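Local atomic coordinates of PBP5 (Haemophilus influenzae, PDB entry 3A3J), a protein that removes the terminal D-alanine from peptidoglycan precursor peptides, as a serine D-alanyl-D-alanine carboxypeptidase. Residues T38-S43 with G200-H205; T134-P139 with R152-I157; A159-I162 with E168-I171. All coordinates share one frame; numbering follows the deposited sequence.

In the fold
All three contacts are buried and lie in the carboxypeptidase part of the chain, around helix 38-51. Contact 1 brings the start of that helix against edge strand 197-206 and holds the probable proton acceptor, Lys39, and a lysine thought to bind substrate, Lys202. Contacts 2 and 3 share helix 151-164. Near its start the helix meets the loop 134-139; farther along it meets the short helix 166-169. The chemistry differs. Contact 1 packs methionines beside lysines, contact 2 joins a threonine-aspartate hydrogen bond to an apolar cluster, and contact 3 is wholly apolar around one tyrosine ring. Met40 of contact 1 touches Met154 and Ile157 of contact 2 and Ile161 of contact 3.

Contact 1: residues T38-S43 with G200-H205; sequences TKMMTS and GMKTGH. With SO4 (sulfate ion), chain B.
Helix 38-43 and strand 200-205 run at 134° to each other, with their axes 8.9 Å apart at the closest point. The CA atoms of Met40 and Lys202 come nearest. Here the side chain of Met40 meets the stem of Lys202, the two chains running antiparallel alongside each other. Met40 SD lies 3.7 Å from Lys202 CB and 3.8 Å from Met201 CG. Met40 and Met201 cross at about a right angle. Met201 and Lys202 form a classic beta bulge opposite Val214, and both direct their CB atoms toward the helix.

The chain of Lys202 bends at chi2 (69°) and chi3 (42°), bringing NZ to 4.1 Å from Lys39 CB. The two amino ends stay apart: Lys39 NZ and Lys202 NZ are 6.5 Å from each other. Lys39 NZ is hydrogen-bonded to Ser36, the probable acylated serine. Lys202 NZ bonds to Ile96 O and weakly to Ser99. Ser36 and Lys39 fit the SxxK motif of this family and Lys202 to Gly204 the KTG motif, consistent with Lys39 as proton acceptor and Lys202 as a substrate-binding residue. Farther along the strand, Thr203 OG1 donates a 2.7 Å hydrogen bond to sulfate O1; the ion, which Arg238 also binds, probably comes from the crystallisation liquor.

Helix 151-164 packs on Met40 and Met201, helix 88-98 touches Lys39, and strand 210-218 pairs with strand 197-206.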
loop_
_atom_site.group_PDB
_atom_site.type_symbol
_atom_site.label_atom_id
_atom_site.label_comp_id
_atom_site.label_asym_id
_atom_site.label_seq_id
_atom_site.Cartn_x
_atom_site.Cartn_y
_atom_site.Cartn_z
ATOM N N THR A 38 -1.858 -10.107 -7.287
ATOM C CA THR A 38 -2.381 -10.986 -6.186
ATOM C C THR A 38 -1.300 -11.332 -5.190
ATOM O O THR A 38 -1.559 -11.395 -3.938
ATOM C CB THR A 38 -3.014 -12.291 -6.745
ATOM O OG1 THR A 38 -4.089 -11.921 -7.637
ATOM C CG2 THR A 38 -3.547 -13.174 -5.556
ATOM N N LYS A 39 -0.076 -11.565 -5.703
ATOM C CA LYS A 39 1.069 -11.914 -4.793
ATOM C C LYS A 39 1.440 -10.883 -3.737
ATOM O O LYS A 39 2.176 -11.188 -2.763
ATOM C CB LYS A 39 2.323 -12.302 -5.605
ATOM C CG LYS A 39 2.032 -13.610 -6.383
ATOM C CD LYS A 39 2.984 -13.828 -7.532
ATOM C CE LYS A 39 2.754 -15.223 -8.207
ATOM N NZ LYS A 39 1.827 -15.023 -9.323
ATOM N N MET A 40 1.061 -9.633 -3.979
ATOM C CA MET A 40 1.228 -8.599 -2.933
ATOM C C MET A 40 0.422 -8.957 -1.649
ATOM O O MET A 40 0.960 -8.911 -0.576
ATOM C CB MET A 40 0.715 -7.224 -3.492
ATOM C CG MET A 40 1.832 -6.526 -4.315
ATOM S SD MET A 40 1.186 -5.160 -5.232
ATOM C CE MET A 40 0.095 -4.159 -4.160
ATOM N N MET A 41 -0.844 -9.324 -1.809
ATOM C CA MET A 41 -1.655 -9.814 -0.644
ATOM C C MET A 41 -1.045 -11.072 -0.021
ATOM O O MET A 41 -0.808 -11.168 1.200
ATOM C CB MET A 41 -3.128 -10.047 -1.029
ATOM C CG MET A 41 -4.066 -10.359 0.243
ATOM S SD MET A 41 -3.811 -9.199 1.624
ATOM C CE MET A 41 -5.018 -8.046 1.114
ATOM N N THR A 42 -0.690 -12.026 -0.871
ATOM C CA THR A 42 0.024 -13.242 -0.353
ATOM C C THR A 42 1.231 -12.901 0.492
ATOM O O THR A 42 1.449 -13.462 1.582
ATOM C CB THR A 42 0.465 -14.211 -1.517
ATOM O OG1 THR A 42 -0.691 -14.609 -2.268
ATOM C CG2 THR A 42 1.179 -15.431 -0.948
ATOM N N SER A 43 2.086 -11.998 -0.014
ATOM C CA SER A 43 3.262 -11.566 0.794
ATOM C C SER A 43 2.867 -10.755 2.037
ATOM O O SER A 43 3.583 -10.751 3.029
ATOM C CB SER A 43 4.158 -10.673 -0.105
ATOM O OG SER A 43 4.185 -11.335 -1.417
ATOM N N GLY A 200 9.704 -0.276 -5.548
ATOM C CA GLY A 200 8.670 -1.314 -5.619
ATOM C C GLY A 200 7.810 -1.080 -6.833
ATOM O O GLY A 200 7.972 -0.076 -7.506
ATOM N N MET A 201 6.826 -1.924 -7.107
ATOM C CA MET A 201 6.420 -3.005 -6.190
ATOM C C MET A 201 6.189 -4.352 -6.890
ATOM O O MET A 201 6.787 -5.327 -6.531
ATOM C CB MET A 201 5.120 -2.555 -5.485
ATOM C CG MET A 201 4.547 -3.480 -4.495
ATOM S SD MET A 201 3.528 -2.566 -3.251
ATOM C CE MET A 201 4.716 -1.564 -2.403
ATOM N N LYS A 202 5.311 -4.406 -7.889
ATOM C CA LYS A 202 4.960 -5.708 -8.388
ATOM C C LYS A 202 4.349 -5.607 -9.754
ATOM O O LYS A 202 3.586 -4.713 -9.989
ATOM C CB LYS A 202 3.909 -6.307 -7.405
ATOM C CG LYS A 202 3.224 -7.639 -7.850
ATOM C CD LYS A 202 4.138 -8.817 -7.868
ATOM C CE LYS A 202 5.095 -8.964 -6.735
ATOM N NZ LYS A 202 5.691 -10.323 -6.973
ATOM N N THR A 203 4.634 -6.572 -10.629
ATOM C CA THR A 203 4.141 -6.566 -12.005
ATOM C C THR A 203 3.175 -7.693 -12.248
ATOM O O THR A 203 3.138 -8.639 -11.469
ATOM C CB THR A 203 5.331 -6.830 -12.980
ATOM O OG1 THR A 203 6.028 -8.038 -12.585
ATOM C CG2 THR A 203 6.351 -5.725 -12.846
ATOM N N GLY A 204 2.408 -7.609 -13.332
ATOM C CA GLY A 204 1.503 -8.692 -13.662
ATOM C C GLY A 204 1.015 -8.503 -15.086
ATOM O O GLY A 204 1.268 -7.446 -15.717
ATOM N N HIS A 205 0.312 -9.512 -15.595
ATOM C CA HIS A 205 -0.287 -9.454 -16.935
ATOM C C HIS A 205 -1.439 -10.432 -16.979
ATOM O O HIS A 205 -1.381 -11.522 -16.387
ATOM C CB HIS A 205 0.779 -9.749 -18.044
ATOM C CG HIS A 205 1.486 -11.070 -17.899
ATOM N ND1 HIS A 205 0.963 -12.258 -18.387
ATOM C CD2 HIS A 205 2.653 -11.394 -17.287
ATOM C CE1 HIS A 205 1.757 -13.253 -18.050
ATOM N NE2 HIS A 205 2.808 -12.755 -17.405
HETATM S S SO4 B . 5.190 -10.013 -15.476
HETATM O O1 SO4 B . 5.227 -10.201 -14.020
HETATM O O2 SO4 B . 3.961 -9.461 -16.045
HETATM O O3 SO4 B . 6.331 -9.144 -15.670
HETATM O O4 SO4 B . 5.227 -11.338 -16.202
#

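Contact 2: residues T134-P139 with R152-I157; sequences TNFTTP and RDMAII
Thr134 and Asp153 bury the most surface here, and a hydrogen bond joins them. Thr134 OG1 donates to Asp153 OD2 over 2.7 Å. The hydroxyl meets that oxygen on its anti side, 19° out of the carboxylate plane. The two side chains lie alongside, heading opposite ways, and Thr134 OG1 also lies 3.0 Å from Asp153 CB. With OG1 beside the backbone N of Thr134 (chi1 -58°), the hydroxyl faces Asp153. The backbone N of Thr134 is also near Asp153 OD2, but the angle is too poor for a bond. Asp153 OD2 has a second partner in the backbone N of Asn133. The carboxylate therefore grips the loop through a hydroxyl and a main-chain amide. Thr134 OG1 is also hydrogen-bonded to Ser149 OG.

Segment 134-139 has no regular structure. It belongs to the link between helices 115-128 and 151-164; its start lies against the first turns of the latter, and the chain then runs away from the helix. This is packing within the carboxypeptidase domain, near the probable substrate-binding Lys202, whose side chain is about 7 Å from that of Met154.

Phe136 carries the apolar half. Its CZ points at the helix, and the ring presents its edge to two methyl groups near its plane. Met154 CE lies 4.1 Å from Phe136 CZ, and Ile157 CD1 lies 4.2 Å from the same atom. Met154 reaches the ring through a bend at chi2 (-68°). Met41 and Met122 also touch Phe136, from helices 38-51 and 115-128.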
loop_
_atom_site.group_PDB
_atom_site.type_symbol
_atom_site.label_atom_id
_atom_site.label_comp_id
_atom_site.label_asym_id
_atom_site.label_seq_id
_atom_site.Cartn_x
_atom_site.Cartn_y
_atom_site.Cartn_z
ATOM N N THR A 134 -12.147 -5.862 -4.195
ATOM C CA THR A 134 -11.222 -6.933 -4.276
ATOM C C THR A 134 -11.744 -8.269 -3.767
ATOM O O THR A 134 -12.347 -8.320 -2.681
ATOM C CB THR A 134 -9.999 -6.550 -3.460
ATOM O OG1 THR A 134 -9.489 -5.334 -4.012
ATOM C CG2 THR A 134 -8.905 -7.619 -3.582
ATOM N N ASN A 135 -11.478 -9.372 -4.495
ATOM C CA ASN A 135 -11.721 -10.700 -3.921
ATOM C C ASN A 135 -10.719 -11.734 -4.456
ATOM O O ASN A 135 -10.568 -11.880 -5.646
ATOM C CB ASN A 135 -13.144 -11.205 -4.263
ATOM C CG ASN A 135 -13.440 -12.543 -3.615
ATOM O OD1 ASN A 135 -13.502 -12.614 -2.419
ATOM N ND2 ASN A 135 -13.496 -13.598 -4.381
ATOM N N PHE A 136 -10.071 -12.464 -3.572
ATOM C CA PHE A 136 -9.079 -13.444 -4.003
ATOM C C PHE A 136 -9.646 -14.856 -3.938
ATOM O O PHE A 136 -10.390 -15.214 -3.011
ATOM C CB PHE A 136 -7.826 -13.338 -3.148
ATOM C CG PHE A 136 -7.157 -12.003 -3.238
ATOM C CD1 PHE A 136 -6.577 -11.579 -4.443
ATOM C CD2 PHE A 136 -7.152 -11.135 -2.160
ATOM C CE1 PHE A 136 -5.964 -10.336 -4.548
ATOM C CE2 PHE A 136 -6.541 -9.849 -2.290
ATOM C CZ PHE A 136 -5.952 -9.470 -3.459
ATOM N N THR A 137 -9.245 -15.667 -4.906
ATOM C CA THR A 137 -9.564 -17.098 -4.895
ATOM C C THR A 137 -8.298 -17.968 -4.888
ATOM O O THR A 137 -8.429 -19.150 -4.818
ATOM C CB THR A 137 -10.372 -17.491 -6.126
ATOM O OG1 THR A 137 -9.634 -17.120 -7.289
ATOM C CG2 THR A 137 -11.826 -16.839 -6.187
ATOM N N THR A 138 -7.078 -17.394 -4.937
ATOM C CA THR A 138 -5.836 -18.145 -5.121
ATOM C C THR A 138 -4.765 -17.372 -4.442
ATOM O O THR A 138 -4.909 -16.173 -4.226
ATOM C CB THR A 138 -5.408 -18.205 -6.625
ATOM O OG1 THR A 138 -5.132 -16.865 -7.116
ATOM C CG2 THR A 138 -6.473 -18.884 -7.512
ATOM N N PRO A 139 -3.640 -18.031 -4.140
ATOM C CA PRO A 139 -2.534 -17.232 -3.617
ATOM C C PRO A 139 -1.595 -16.663 -4.744
ATOM O O PRO A 139 -0.684 -15.856 -4.445
ATOM C CB PRO A 139 -1.799 -18.221 -2.731
ATOM C CG PRO A 139 -2.028 -19.562 -3.388
ATOM C CD PRO A 139 -3.330 -19.486 -4.158
ATOM N N ARG A 152 -7.308 1.283 -7.167
ATOM C CA ARG A 152 -7.280 1.929 -5.826
ATOM C C ARG A 152 -7.046 0.893 -4.730
ATOM O O ARG A 152 -6.311 1.130 -3.766
ATOM C CB ARG A 152 -8.641 2.662 -5.540
ATOM C CG ARG A 152 -8.587 3.508 -4.218
ATOM C CD ARG A 152 -9.922 3.660 -3.543
ATOM N NE ARG A 152 -10.897 4.211 -4.481
ATOM C CZ ARG A 152 -11.093 5.529 -4.580
ATOM N NH1 ARG A 152 -11.991 6.013 -5.430
ATOM N NH2 ARG A 152 -10.369 6.355 -3.797
ATOM N N ASP A 153 -7.692 -0.270 -4.845
ATOM C CA ASP A 153 -7.509 -1.353 -3.810
ATOM C C ASP A 153 -6.062 -1.840 -3.813
ATOM O O ASP A 153 -5.385 -2.024 -2.737
ATOM C CB ASP A 153 -8.485 -2.503 -4.077
ATOM C CG ASP A 153 -9.926 -2.157 -3.636
ATOM O OD1 ASP A 153 -10.118 -1.003 -3.144
ATOM O OD2 ASP A 153 -10.824 -3.042 -3.777
ATOM N N MET A 154 -5.520 -1.937 -5.023
ATOM C CA MET A 154 -4.047 -2.329 -5.086
ATOM C C MET A 154 -3.149 -1.216 -4.566
ATOM O O MET A 154 -2.112 -1.473 -3.968
ATOM C CB MET A 154 -3.674 -2.793 -6.541
ATOM C CG MET A 154 -4.185 -4.262 -6.836
ATOM S SD MET A 154 -3.195 -5.264 -5.775
ATOM C CE MET A 154 -4.129 -6.746 -5.843
ATOM N N ALA A 155 -3.535 0.048 -4.759
ATOM C CA ALA A 155 -2.722 1.107 -4.099
ATOM C C ALA A 155 -2.816 0.962 -2.597
ATOM O O ALA A 155 -1.827 1.113 -1.848
ATOM C CB ALA A 155 -3.163 2.570 -4.572
ATOM N N ILE A 156 -4.029 0.677 -2.120
ATOM C CA ILE A 156 -4.211 0.550 -0.638
ATOM C C ILE A 156 -3.409 -0.619 -0.105
ATOM O O ILE A 156 -2.662 -0.510 0.902
ATOM C CB ILE A 156 -5.743 0.492 -0.256
ATOM C CG1 ILE A 156 -6.417 1.836 -0.557
ATOM C CG2 ILE A 156 -5.898 0.125 1.241
ATOM C CD1 ILE A 156 -7.910 1.780 -0.688
ATOM N N ILE A 157 -3.419 -1.717 -0.856
ATOM C CA ILE A 157 -2.649 -2.944 -0.415
ATOM C C ILE A 157 -1.189 -2.640 -0.414
ATOM O O ILE A 157 -0.454 -2.974 0.530
ATOM C CB ILE A 157 -2.924 -4.247 -1.339
ATOM C CG1 ILE A 157 -4.393 -4.660 -1.209
ATOM C CG2 ILE A 157 -1.941 -5.345 -0.980
ATOM C CD1 ILE A 157 -4.996 -5.554 -2.308
#

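Contact 3: residues A159-I162 with E168-I171; sequences AHII and EYKI
Segment 159-162 is a turn of helix 151-164, and segment 168-171 follows closely in the chain, starting on helix 166-169; their nearest CA atoms, those of Ile162 and Tyr169, are 5.7 Å apart. Tyr169 buries the most surface and faces the two isoleucines. Its CG is anti to the backbone N (chi1 178°), and this sends the ring alongside Ile162. The two side chains run in parallel.

Ile162 CG1 sits over the centre of the ring. It is 3.6 Å from the centroid and 12° off the ring normal, a clear CH-pi contact. The nearest ring atoms, Tyr169 CD1 and Tyr169 CE1, are each 3.6 Å from Ile162 CG1. The branch continues toward the phenol end, where Ile162 CD1 lies 4.1 Å from Tyr169 CZ. The CG1-CD1 branch of Ile162 thus covers the middle of one face and reaches toward the phenol end.

Ile161 comes at the base of the ring. Its CG2 is 4.0 Å from Tyr169 CD1, at an oblique approach. The same methyl lies 4.2 Å from Tyr169 CB.

Neighbouring elements close in around the trio. Arg224 of strand 224-232 touches both Ile162 and Tyr169. The ring of Tyr172 also meets that of Tyr169.

Between the two segments the chemistry is apolar, made of dispersion and CH-pi contact. The phenol oxygen is served from outside, since Tyr169 OH is hydrogen-bonded to Asp199 OD1. Tyr169 thus gives its ring to the hydrophobic packing and its hydroxyl to a polar partner on strand 197-206. The two helices are joined here by side-chain packing, with Ile162 on one face of Tyr169 and Ile161 obliquely at its base.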
loop_
_atom_site.group_PDB
_atom_site.type_symbol
_atom_site.label_atom_id
_atom_site.label_comp_id
_atom_site.label_asym_id
_atom_site.label_seq_id
_atom_site.Cartn_x
_atom_site.Cartn_y
_atom_site.Cartn_z
ATOM N N ALA A 159 0.238 0.208 -0.025
ATOM C CA ALA A 159 0.639 1.120 1.143
ATOM C C ALA A 159 0.780 0.382 2.454
ATOM O O ALA A 159 1.649 0.685 3.324
ATOM C CB ALA A 159 -0.396 2.268 1.294
ATOM N N HIS A 160 -0.077 -0.641 2.625
ATOM C CA HIS A 160 -0.043 -1.458 3.872
ATOM C C HIS A 160 1.196 -2.280 3.940
ATOM O O HIS A 160 1.778 -2.446 4.997
ATOM C CB HIS A 160 -1.245 -2.403 3.933
ATOM C CG HIS A 160 -2.442 -1.790 4.602
ATOM N ND1 HIS A 160 -2.465 -1.513 5.953
ATOM C CD2 HIS A 160 -3.624 -1.355 4.105
ATOM C CE1 HIS A 160 -3.645 -0.989 6.273
ATOM N NE2 HIS A 160 -4.358 -0.844 5.161
ATOM N N ILE A 161 1.616 -2.856 2.806
ATOM C CA ILE A 161 2.942 -3.486 2.833
ATOM C C ILE A 161 4.049 -2.513 3.207
ATOM O O ILE A 161 4.925 -2.803 4.044
ATOM C CB ILE A 161 3.310 -4.090 1.380
ATOM C CG1 ILE A 161 2.315 -5.235 0.981
ATOM C CG2 ILE A 161 4.759 -4.544 1.364
ATOM C CD1 ILE A 161 2.119 -5.418 -0.519
ATOM N N ILE A 162 4.095 -1.375 2.526
ATOM C CA ILE A 162 5.152 -0.425 2.849
ATOM C C ILE A 162 5.045 0.022 4.307
ATOM O O ILE A 162 6.025 0.090 5.040
ATOM C CB ILE A 162 5.069 0.816 1.899
ATOM C CG1 ILE A 162 5.352 0.323 0.444
ATOM C CG2 ILE A 162 6.046 1.943 2.402
ATOM C CD1 ILE A 162 4.843 1.253 -0.656
ATOM N N GLU A 168 10.022 -6.411 5.186
ATOM C CA GLU A 168 9.675 -7.201 4.018
ATOM C C GLU A 168 9.757 -6.317 2.742
ATOM O O GLU A 168 10.275 -6.766 1.735
ATOM C CB GLU A 168 8.293 -7.875 4.199
ATOM C CG GLU A 168 7.695 -8.667 2.949
ATOM C CD GLU A 168 7.021 -10.044 3.320
ATOM O OE1 GLU A 168 7.166 -10.445 4.488
ATOM O OE2 GLU A 168 6.363 -10.739 2.490
ATOM N N TYR A 169 9.279 -5.057 2.799
ATOM C CA TYR A 169 9.177 -4.220 1.590
ATOM C C TYR A 169 10.551 -4.009 0.881
ATOM O O TYR A 169 10.619 -3.820 -0.340
ATOM C CB TYR A 169 8.523 -2.873 1.915
ATOM C CG TYR A 169 8.465 -2.014 0.694
ATOM C CD1 TYR A 169 7.646 -2.384 -0.369
ATOM C CD2 TYR A 169 9.276 -0.864 0.554
ATOM C CE1 TYR A 169 7.616 -1.647 -1.515
ATOM C CE2 TYR A 169 9.218 -0.068 -0.610
ATOM C CZ TYR A 169 8.380 -0.497 -1.635
ATOM O OH TYR A 169 8.288 0.205 -2.821
ATOM N N LYS A 170 11.628 -4.067 1.659
ATOM C CA LYS A 170 12.956 -3.936 1.143
ATOM C C LYS A 170 13.259 -5.012 0.099
ATOM O O LYS A 170 14.056 -4.800 -0.791
ATOM C CB LYS A 170 13.958 -4.028 2.287
ATOM C CG LYS A 170 13.960 -2.781 3.154
ATOM C CD LYS A 170 15.013 -2.946 4.209
ATOM C CE LYS A 170 14.857 -1.886 5.260
ATOM N NZ LYS A 170 15.800 -2.246 6.337
ATOM N N ILE A 171 12.593 -6.149 0.206
ATOM C CA ILE A 171 12.884 -7.247 -0.657
ATOM C C ILE A 171 12.387 -6.910 -2.070
ATOM O O ILE A 171 12.902 -7.418 -3.056
ATOM C CB ILE A 171 12.251 -8.577 -0.112
ATOM C CG1 ILE A 171 12.879 -8.922 1.244
ATOM C CG2 ILE A 171 12.461 -9.762 -1.170
ATOM C CD1 ILE A 171 12.155 -10.140 2.012
#